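Local coordinates for putative major capsid protein (PDB 6G44), which probably builds the icosahedral shell of the virophage mavirus as a double jelly-roll capsid protein that assembles into trimers, at residues C[146-151]-C[387-392]; C[150-155]-C[350-355]; C[392-397]-C[422-427]. All coordinates share one frame; numbering follows the deposited sequence.

Interactions 1 and 2 join a loop of the first jelly-roll to the second, and interaction 3 packs within the second beside them; the centres lie about 8 Å (interactions 1 and 3), about 9 Å (2 and 3) and about 10 Å (1 and 2) apart. Interactions 1 and 2 branch from the same loop and share Glu150 and Tyr151; interactions 1 and 3 share Ser392 on helix 391-394. Ala422 ties all three together: its N lies 2.9 Å from Glu150 O and its O lies 2.8 Å from Leu353 N, both as backbone hydrogen bonds. One sulfate, probably from the crystallisation liquor, sits on Lys389 and Arg390 in interaction 1, and another on Lys155 in interaction 2; each also bonds to the second subunit.

Interaction 1 (C[146-151]-C[387-392]); sequences SDVDEY and YNKRFS. With SO4 (sulfate ion), chain Z.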
loop_
_atom_site.group_PDB
_atom_site.type_symbol
_atom_site.label_atom_id
_atom_site.label_comp_id
_atom_site.label_asym_id
_atom_site.label_seq_id
_atom_site.Cartn_x
_atom_site.Cartn_y
_atom_site.Cartn_z
ATOM N N SER C 146 -9.658 -11.713 -3.961
ATOM C CA SER C 146 -10.186 -10.521 -3.308
ATOM C C SER C 146 -10.269 -9.288 -4.191
ATOM O O SER C 146 -10.925 -8.335 -3.805
ATOM C CB SER C 146 -9.396 -10.161 -2.051
ATOM O OG SER C 146 -8.040 -9.930 -2.346
ATOM N N ASP C 147 -9.642 -9.299 -5.355
ATOM C CA ASP C 147 -9.721 -8.164 -6.267
ATOM C C ASP C 147 -11.142 -8.039 -6.795
ATOM O O ASP C 147 -11.731 -9.067 -7.199
ATOM C CB ASP C 147 -8.722 -8.365 -7.408
ATOM C CG ASP C 147 -8.795 -7.288 -8.452
ATOM O OD1 ASP C 147 -9.598 -7.457 -9.406
ATOM O OD2 ASP C 147 -8.050 -6.291 -8.343
ATOM N N VAL C 148 -11.681 -6.814 -6.800
ATOM C CA VAL C 148 -13.029 -6.512 -7.240
ATOM C C VAL C 148 -12.967 -5.828 -8.599
ATOM O O VAL C 148 -12.195 -4.869 -8.789
ATOM C CB VAL C 148 -13.748 -5.649 -6.180
ATOM C CG1 VAL C 148 -15.078 -5.141 -6.679
ATOM C CG2 VAL C 148 -13.923 -6.415 -4.873
ATOM N N ASP C 149 -13.798 -6.284 -9.533
ATOM C CA ASP C 149 -13.790 -5.750 -10.893
ATOM C C ASP C 149 -14.173 -4.274 -10.922
ATOM O O ASP C 149 -15.126 -3.818 -10.269
ATOM C CB ASP C 149 -14.820 -6.461 -11.767
ATOM C CG ASP C 149 -14.494 -7.916 -12.018
ATOM O OD1 ASP C 149 -13.324 -8.270 -12.097
ATOM O OD2 ASP C 149 -15.457 -8.706 -12.174
ATOM N N GLU C 150 -13.414 -3.501 -11.706
ATOM C CA GLU C 150 -13.709 -2.089 -11.894
ATOM C C GLU C 150 -14.607 -1.824 -13.078
ATOM O O GLU C 150 -15.350 -0.839 -13.062
ATOM C CB GLU C 150 -12.405 -1.301 -12.047
ATOM C CG GLU C 150 -11.517 -1.357 -10.809
ATOM C CD GLU C 150 -10.562 -2.542 -10.724
ATOM O OE1 GLU C 150 -10.559 -3.390 -11.655
ATOM O OE2 GLU C 150 -9.816 -2.606 -9.710
ATOM N N TYR C 151 -14.488 -2.656 -14.116
ATOM C CA TYR C 151 -15.198 -2.450 -15.384
ATOM C C TYR C 151 -16.026 -3.693 -15.735
ATOM O O TYR C 151 -15.833 -4.767 -15.169
ATOM C CB TYR C 151 -14.243 -2.049 -16.509
ATOM C CG TYR C 151 -13.351 -0.902 -16.111
ATOM C CD1 TYR C 151 -13.839 0.391 -16.025
ATOM C CD2 TYR C 151 -12.043 -1.113 -15.727
ATOM C CE1 TYR C 151 -13.033 1.423 -15.594
ATOM C CE2 TYR C 151 -11.232 -0.081 -15.276
ATOM C CZ TYR C 151 -11.746 1.181 -15.206
ATOM O OH TYR C 151 -10.921 2.190 -14.741
ATOM N N TYR C 387 -16.426 3.172 0.819
ATOM C CA TYR C 387 -16.364 2.725 -0.573
ATOM C C TYR C 387 -14.923 2.761 -1.056
ATOM O O TYR C 387 -14.265 3.781 -0.924
ATOM C CB TYR C 387 -17.263 3.571 -1.460
ATOM C CG TYR C 387 -17.355 3.030 -2.854
ATOM C CD1 TYR C 387 -18.265 2.007 -3.174
ATOM C CD2 TYR C 387 -16.551 3.537 -3.867
ATOM C CE1 TYR C 387 -18.327 1.455 -4.444
ATOM C CE2 TYR C 387 -16.614 3.020 -5.146
ATOM C CZ TYR C 387 -17.525 2.008 -5.448
ATOM O OH TYR C 387 -17.592 1.497 -6.739
ATOM N N ASN C 388 -14.476 1.654 -1.645
ATOM C CA ASN C 388 -13.035 1.378 -1.811
ATOM C C ASN C 388 -12.559 1.229 -3.243
ATOM O O ASN C 388 -11.436 0.784 -3.462
ATOM C CB ASN C 388 -12.627 0.157 -0.966
ATOM C CG ASN C 388 -13.321 -1.109 -1.398
ATOM O OD1 ASN C 388 -13.839 -1.209 -2.515
ATOM N ND2 ASN C 388 -13.365 -2.101 -0.488
ATOM N N LYS C 389 -13.359 1.643 -4.218
ATOM C CA LYS C 389 -13.000 1.559 -5.629
ATOM C C LYS C 389 -12.916 2.926 -6.294
ATOM O O LYS C 389 -13.438 3.913 -5.785
ATOM C CB LYS C 389 -13.978 0.678 -6.408
ATOM C CG LYS C 389 -14.077 -0.745 -5.880
ATOM C CD LYS C 389 -12.739 -1.457 -5.839
ATOM C CE LYS C 389 -12.168 -1.715 -7.223
ATOM N NZ LYS C 389 -10.782 -2.237 -7.157
ATOM N N ARG C 390 -12.246 2.934 -7.437
ATOM C CA ARG C 390 -12.009 4.164 -8.232
ATOM C C ARG C 390 -13.314 4.759 -8.769
ATOM O O ARG C 390 -14.322 4.054 -8.940
ATOM C CB ARG C 390 -11.046 3.889 -9.378
ATOM C CG ARG C 390 -11.621 2.952 -10.436
ATOM C CD ARG C 390 -10.628 2.492 -11.481
ATOM N NE ARG C 390 -9.623 1.613 -10.898
ATOM C CZ ARG C 390 -8.696 1.013 -11.616
ATOM N NH1 ARG C 390 -8.660 1.186 -12.913
ATOM N NH2 ARG C 390 -7.824 0.181 -11.048
ATOM N N PHE C 391 -13.284 6.057 -9.072
ATOM C CA PHE C 391 -14.465 6.757 -9.557
ATOM C C PHE C 391 -15.004 6.181 -10.884
ATOM O O PHE C 391 -16.221 6.081 -11.061
ATOM C CB PHE C 391 -14.180 8.259 -9.698
ATOM C CG PHE C 391 -15.369 9.060 -10.144
ATOM C CD1 PHE C 391 -16.538 9.080 -9.376
ATOM C CD2 PHE C 391 -15.355 9.763 -11.334
ATOM C CE1 PHE C 391 -17.668 9.803 -9.774
ATOM C CE2 PHE C 391 -16.474 10.477 -11.734
ATOM C CZ PHE C 391 -17.609 10.503 -10.964
ATOM N N SER C 392 -14.116 5.788 -11.793
ATOM C CA SER C 392 -14.519 5.225 -13.099
ATOM C C SER C 392 -15.264 3.894 -12.958
ATOM O O SER C 392 -15.988 3.531 -13.872
ATOM C CB SER C 392 -13.328 5.058 -14.046
ATOM O OG SER C 392 -12.348 4.230 -13.497
HETATM S S SO4 Z . -8.919 0.960 -7.374
HETATM O O1 SO4 Z . -10.161 0.921 -8.129
HETATM O O2 SO4 Z . -7.782 0.823 -8.270
HETATM O O3 SO4 Z . -8.918 -0.169 -6.390
HETATM O O4 SO4 Z . -8.844 2.241 -6.622
HETATM O O HOH W 1 -10.221 -4.579 -5.581
#
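Val148 meets Lys389 through backbone and side chain together: Val148 O takes a weak hydrogen bond from Lys389 NZ at 3.4 Å, and Val148 CB lies 4.3 Å from Lys389 CD. A water that accepts from Val148 N and from Lys389 NZ bridges the same pair. Glu150 comes next, its chain bent at chi2 (87°), which turns OE2 toward both Lys389 and Arg390. Its OE2 forms a salt bridge with Lys389 NZ at 2.8 Å, the ammonium approaching 38° out of the carboxylate plane, while OE1 is held by Asn160. Glu150 CG lies over one face of the Arg390 guanidinium, offset toward its rim, 3.5 Å from Arg390 NE. The second ion pair, Glu150 OE2 to Arg390 NH2 at 3.7 Å, is long and works by charge alone.

In the double jelly-roll this network joins a long loop of the first barrel to the turn leading into helix 391-394 of the second, where Arg390 is the N-cap residue. A sulfate, probably from the crystallisation liquor, is held by the two basic residues: Lys389 NZ reaches its O3 at 2.9 Å, Arg390 N and NE both donate to O1, and NH2 to O2, with the sulfur in the guanidinium plane at its edge. Ser172 of the second subunit bonds to the same ion.

Tyr151 then offers its phenol edge. Its OH donates to Ser392 OG at 2.8 Å and accepts from Arg390 NH1 at 3.1 Å, ring and guanidinium planes standing 79° apart. Ser392 OG in turn bonds to Cys180 O of the second subunit.

Interaction 2 (C[150-155]-C[350-355]); sequences EYNKIK and PDQLAG. With SO4 (sulfate ion), chain P.
Two loops of the double jelly-roll meet where Asn152 and Pro350 come together: segment 150-155 belongs to the long excursion between helix 136-142 and strand 183-186 of the first barrel, and segment 350-355 leads from strand 334-341 into strand 355-363 of the second. The residues that touch, from Tyr151 to Ile154 and Pro350 with Gln352, lie in loops, and one direct hydrogen bond, some apolar contact and a water join them.

The direct bond runs from Asn152 ND2 to Gln352 OE1, 2.9 Å long, with an N-H...O angle of 159°. It lies in the Gln352 carbonyl plane and close to the Asn152 amide plane, although the two amides are turned 65° against each other. The Gln352 chain leaves with CG anti to the backbone N and then bends at chi2 (75°), bringing OE1 to Asn152 while NE2 donates to Leu353 O at 2.9 Å. Both ends of the Gln352 amide are thus engaged, which fixes its flip. Asn152 is held likewise: its OD1 accepts from Phe420 N.

The Pro350 ring lies against the carbonyl oxygens of Tyr151 and Asn152: its CB is 3.5 Å from Tyr151 O and its CD 3.5 Å from Asn152 O. Pro350 CG meets the end of the Ile154 chain, with CD1 at 3.8 Å, the small apolar part of the contact. Farther along the loop, Lys155 turns to a sulfate, NZ to O1 2.9 Å, which is also bound by Thr167 and Lys93 of the second subunit. Beside the proline a single water donates to both Asn152 O, at 2.7 Å, and Pro350 O, at 2.8 Å.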
loop_
_atom_site.group_PDB
_atom_site.type_symbol
_atom_site.label_atom_id
_atom_site.label_comp_id
_atom_site.label_asym_id
_atom_site.label_seq_id
_atom_site.Cartn_x
_atom_site.Cartn_y
_atom_site.Cartn_z
ATOM N N GLU C 150 -13.414 -3.501 -11.706
ATOM C CA GLU C 150 -13.709 -2.089 -11.894
ATOM C C GLU C 150 -14.607 -1.824 -13.078
ATOM O O GLU C 150 -15.350 -0.839 -13.062
ATOM C CB GLU C 150 -12.405 -1.301 -12.047
ATOM C CG GLU C 150 -11.517 -1.357 -10.809
ATOM C CD GLU C 150 -10.562 -2.542 -10.724
ATOM O OE1 GLU C 150 -10.559 -3.390 -11.655
ATOM O OE2 GLU C 150 -9.816 -2.606 -9.710
ATOM N N TYR C 151 -14.488 -2.656 -14.116
ATOM C CA TYR C 151 -15.198 -2.450 -15.384
ATOM C C TYR C 151 -16.026 -3.693 -15.735
ATOM O O TYR C 151 -15.833 -4.767 -15.169
ATOM C CB TYR C 151 -14.243 -2.049 -16.509
ATOM C CG TYR C 151 -13.351 -0.902 -16.111
ATOM C CD1 TYR C 151 -13.839 0.391 -16.025
ATOM C CD2 TYR C 151 -12.043 -1.113 -15.727
ATOM C CE1 TYR C 151 -13.033 1.423 -15.594
ATOM C CE2 TYR C 151 -11.232 -0.081 -15.276
ATOM C CZ TYR C 151 -11.746 1.181 -15.206
ATOM O OH TYR C 151 -10.921 2.190 -14.741
ATOM N N ASN C 152 -16.911 -3.538 -16.710
ATOM C CA ASN C 152 -17.862 -4.585 -17.022
ATOM C C ASN C 152 -17.350 -5.620 -18.042
ATOM O O ASN C 152 -18.102 -6.535 -18.393
ATOM C CB ASN C 152 -19.197 -3.971 -17.454
ATOM C CG ASN C 152 -19.175 -3.410 -18.858
ATOM O OD1 ASN C 152 -18.131 -3.116 -19.429
ATOM N ND2 ASN C 152 -20.374 -3.221 -19.413
ATOM N N LYS C 153 -16.111 -5.470 -18.507
ATOM C CA LYS C 153 -15.443 -6.438 -19.365
ATOM C C LYS C 153 -13.989 -6.559 -18.954
ATOM O O LYS C 153 -13.359 -5.575 -18.516
ATOM C CB LYS C 153 -15.452 -6.004 -20.817
ATOM C CG LYS C 153 -16.811 -5.912 -21.468
ATOM C CD LYS C 153 -16.617 -5.785 -22.961
ATOM C CE LYS C 153 -17.915 -5.613 -23.716
ATOM N NZ LYS C 153 -17.587 -4.687 -24.811
ATOM N N ILE C 154 -13.442 -7.757 -19.139
ATOM C CA ILE C 154 -12.042 -8.060 -18.847
ATOM C C ILE C 154 -11.429 -8.606 -20.115
ATOM O O ILE C 154 -12.028 -9.475 -20.766
ATOM C CB ILE C 154 -11.945 -9.126 -17.731
ATOM C CG1 ILE C 154 -12.446 -8.562 -16.406
ATOM C CG2 ILE C 154 -10.527 -9.658 -17.602
ATOM C CD1 ILE C 154 -12.819 -9.624 -15.374
ATOM N N LYS C 155 -10.264 -8.112 -20.506
ATOM C CA LYS C 155 -9.574 -8.575 -21.722
ATOM C C LYS C 155 -8.113 -8.806 -21.440
ATOM O O LYS C 155 -7.469 -8.007 -20.745
ATOM C CB LYS C 155 -9.700 -7.548 -22.840
ATOM C CG LYS C 155 -11.137 -7.241 -23.238
ATOM C CD LYS C 155 -11.224 -6.354 -24.492
ATOM C CE LYS C 155 -10.538 -5.003 -24.318
ATOM N NZ LYS C 155 -10.792 -4.131 -25.509
ATOM N N PRO C 350 -17.950 -9.954 -15.544
ATOM C CA PRO C 350 -18.232 -9.151 -14.352
ATOM C C PRO C 350 -19.714 -8.874 -14.139
ATOM O O PRO C 350 -20.493 -8.736 -15.096
ATOM C CB PRO C 350 -17.495 -7.842 -14.654
ATOM C CG PRO C 350 -16.357 -8.249 -15.539
ATOM C CD PRO C 350 -17.000 -9.261 -16.434
ATOM N N ASP C 351 -20.107 -8.799 -12.882
ATOM C CA ASP C 351 -21.465 -8.339 -12.543
ATOM C C ASP C 351 -21.665 -6.886 -12.975
ATOM O O ASP C 351 -20.746 -6.072 -12.916
ATOM C CB ASP C 351 -21.753 -8.494 -11.040
ATOM C CG ASP C 351 -22.123 -9.915 -10.639
ATOM O OD1 ASP C 351 -22.514 -10.722 -11.490
ATOM O OD2 ASP C 351 -22.131 -10.165 -9.415
ATOM N N GLN C 352 -22.875 -6.567 -13.415
ATOM C CA GLN C 352 -23.216 -5.238 -13.883
ATOM C C GLN C 352 -24.185 -4.531 -12.943
ATOM O O GLN C 352 -25.264 -5.053 -12.614
ATOM C CB GLN C 352 -23.862 -5.341 -15.254
ATOM C CG GLN C 352 -24.209 -4.005 -15.879
ATOM C CD GLN C 352 -22.971 -3.308 -16.389
ATOM O OE1 GLN C 352 -22.428 -3.696 -17.431
ATOM N NE2 GLN C 352 -22.492 -2.323 -15.653
ATOM N N LEU C 353 -23.793 -3.338 -12.526
ATOM C CA LEU C 353 -24.640 -2.411 -11.815
ATOM C C LEU C 353 -24.824 -1.200 -12.715
ATOM O O LEU C 353 -24.079 -1.003 -13.678
ATOM C CB LEU C 353 -24.007 -1.969 -10.499
ATOM C CG LEU C 353 -23.507 -3.073 -9.569
ATOM C CD1 LEU C 353 -22.777 -2.477 -8.366
ATOM C CD2 LEU C 353 -24.642 -3.970 -9.073
ATOM N N ALA C 354 -25.876 -0.445 -12.444
ATOM C CA ALA C 354 -26.076 0.828 -13.114
ATOM C C ALA C 354 -25.173 1.912 -12.508
ATOM O O ALA C 354 -24.736 1.791 -11.350
ATOM C CB ALA C 354 -27.545 1.257 -13.033
ATOM N N GLY C 355 -24.938 2.976 -13.284
ATOM C CA GLY C 355 -24.221 4.159 -12.771
ATOM C C GLY C 355 -25.240 5.096 -12.154
ATOM O O GLY C 355 -26.077 5.649 -12.883
HETATM S S SO4 P . -9.650 -0.904 -24.341
HETATM O O1 SO4 P . -10.877 -1.261 -25.077
HETATM O O2 SO4 P . -9.206 0.468 -24.710
HETATM O O3 SO4 P . -9.849 -0.980 -22.869
HETATM O O4 SO4 P . -8.639 -1.934 -24.730
HETATM O O HOH W 2 -20.490 -7.490 -17.557
#

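Interaction 3 (C[392-397]-C[422-427]); sequences SCFSGA and AGSVIF
Helix 391-394 of the second jelly-roll packs on the chain that runs into strand 425-428, and the carbonyls of Cys393 and Phe394 are satisfied there. Cys393 O accepts twice, from Gly423 N across the contact at 2.9 Å and from Gly396 N within its own segment at 3.2 Å. The two N-H groups reach it from opposite faces of the carbonyl plane, that of Gly423 39° out of it. Gly396 is the first residue to leave helical backbone angles, with positive phi, which by itself favours glycine.

Phe394 O is served by Ser424 OG, 2.7 Å away, with a C=O...O angle of 153°. The same hydroxyl accepts from Ile356 N, so it is engaged as both donor and acceptor. A CA-H...O contact adds to this, Phe394 CA to Gly423 O at 3.5 Å.

The Phe394 side chain, CG anti to the backbone N (chi1 180°), carries its ring over Ser424. Ser424 CB sits 4.0 Å from the Phe394 ring centroid, over the face, as a CH-pi contact. At the ring edge lies Val425 O, which is bonded to Ser382 OG, and Phe394 CZ packs 3.7 Å from Ile426 CG1. Tyr387 and Tyr379 meet Phe394 edge-to-face. Ser395 OG forms an ST turn, accepting from Ala397 N at 3.1 Å.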
loop_
_atom_site.group_PDB
_atom_site.type_symbol
_atom_site.label_atom_id
_atom_site.label_comp_id
_atom_site.label_asym_id
_atom_site.label_seq_id
_atom_site.Cartn_x
_atom_site.Cartn_y
_atom_site.Cartn_z
ATOM N N SER C 392 -14.116 5.788 -11.793
ATOM C CA SER C 392 -14.519 5.225 -13.099
ATOM C C SER C 392 -15.264 3.894 -12.958
ATOM O O SER C 392 -15.988 3.531 -13.872
ATOM C CB SER C 392 -13.328 5.058 -14.046
ATOM O OG SER C 392 -12.348 4.230 -13.497
ATOM N N CYS C 393 -15.100 3.195 -11.842
ATOM C CA CYS C 393 -15.917 2.018 -11.546
ATOM C C CYS C 393 -17.285 2.469 -11.087
ATOM O O CYS C 393 -18.291 2.180 -11.743
ATOM C CB CYS C 393 -15.216 1.209 -10.476
ATOM S SG CYS C 393 -16.183 -0.142 -9.771
ATOM N N PHE C 394 -17.296 3.232 -9.994
ATOM C CA PHE C 394 -18.528 3.782 -9.421
ATOM C C PHE C 394 -19.442 4.459 -10.422
ATOM O O PHE C 394 -20.651 4.271 -10.415
ATOM C CB PHE C 394 -18.151 4.774 -8.316
ATOM C CG PHE C 394 -19.323 5.425 -7.641
ATOM C CD1 PHE C 394 -19.887 6.600 -8.153
ATOM C CD2 PHE C 394 -19.841 4.885 -6.490
ATOM C CE1 PHE C 394 -20.945 7.203 -7.540
ATOM C CE2 PHE C 394 -20.924 5.492 -5.858
ATOM C CZ PHE C 394 -21.461 6.647 -6.390
ATOM N N SER C 395 -18.852 5.224 -11.326
ATOM C CA SER C 395 -19.663 6.073 -12.181
ATOM C C SER C 395 -20.453 5.311 -13.243
ATOM O O SER C 395 -21.433 5.841 -13.759
ATOM C CB SER C 395 -18.833 7.135 -12.894
ATOM O OG SER C 395 -17.981 6.559 -13.863
ATOM N N GLY C 396 -19.984 4.138 -13.656
ATOM C CA GLY C 396 -20.628 3.444 -14.787
ATOM C C GLY C 396 -20.406 4.154 -16.127
ATOM O O GLY C 396 -21.073 3.849 -17.089
ATOM N N ALA C 397 -19.448 5.083 -16.187
ATOM C CA ALA C 397 -19.157 5.813 -17.427
ATOM C C ALA C 397 -18.470 4.937 -18.453
ATOM O O ALA C 397 -17.926 3.879 -18.132
ATOM C CB ALA C 397 -18.337 7.063 -17.127
ATOM N N ALA C 422 -18.212 -0.714 -13.673
ATOM C CA ALA C 422 -19.112 -1.739 -13.142
ATOM C C ALA C 422 -20.361 -1.139 -12.516
ATOM O O ALA C 422 -21.403 -1.794 -12.460
ATOM C CB ALA C 422 -18.404 -2.620 -12.129
ATOM N N GLY C 423 -20.250 0.087 -12.016
ATOM C CA GLY C 423 -21.398 0.831 -11.496
ATOM C C GLY C 423 -21.340 1.043 -9.992
ATOM O O GLY C 423 -20.333 0.765 -9.354
ATOM N N SER C 424 -22.427 1.595 -9.441
ATOM C CA SER C 424 -22.403 2.249 -8.126
ATOM C C SER C 424 -22.901 1.415 -6.966
ATOM O O SER C 424 -23.882 0.677 -7.083
ATOM C CB SER C 424 -23.250 3.518 -8.137
ATOM O OG SER C 424 -23.051 4.307 -9.287
ATOM N N VAL C 425 -22.268 1.610 -5.817
ATOM C CA VAL C 425 -22.896 1.304 -4.527
ATOM C C VAL C 425 -22.732 2.531 -3.665
ATOM O O VAL C 425 -21.615 3.019 -3.494
ATOM C CB VAL C 425 -22.266 0.090 -3.812
ATOM C CG1 VAL C 425 -22.951 -0.175 -2.484
ATOM C CG2 VAL C 425 -22.370 -1.147 -4.704
ATOM N N ILE C 426 -23.840 3.044 -3.142
ATOM C CA ILE C 426 -23.799 4.248 -2.304
ATOM C C ILE C 426 -24.098 3.871 -0.856
ATOM O O ILE C 426 -25.223 3.481 -0.534
ATOM C CB ILE C 426 -24.731 5.373 -2.792
ATOM C CG1 ILE C 426 -24.373 5.784 -4.220
ATOM C CG2 ILE C 426 -24.649 6.577 -1.850
ATOM C CD1 ILE C 426 -25.440 6.615 -4.914
ATOM N N PHE C 427 -23.109 4.000 0.007
ATOM C CA PHE C 427 -23.243 3.782 1.437
ATOM C C PHE C 427 -23.522 5.110 2.102
ATOM O O PHE C 427 -22.797 6.092 1.849
ATOM C CB PHE C 427 -21.961 3.179 2.027
ATOM C CG PHE C 427 -21.655 1.786 1.541
ATOM C CD1 PHE C 427 -22.256 0.685 2.136
ATOM C CD2 PHE C 427 -20.739 1.548 0.503
ATOM C CE1 PHE C 427 -21.952 -0.598 1.716
ATOM C CE2 PHE C 427 -20.431 0.254 0.102
ATOM C CZ PHE C 427 -21.067 -0.821 0.696
#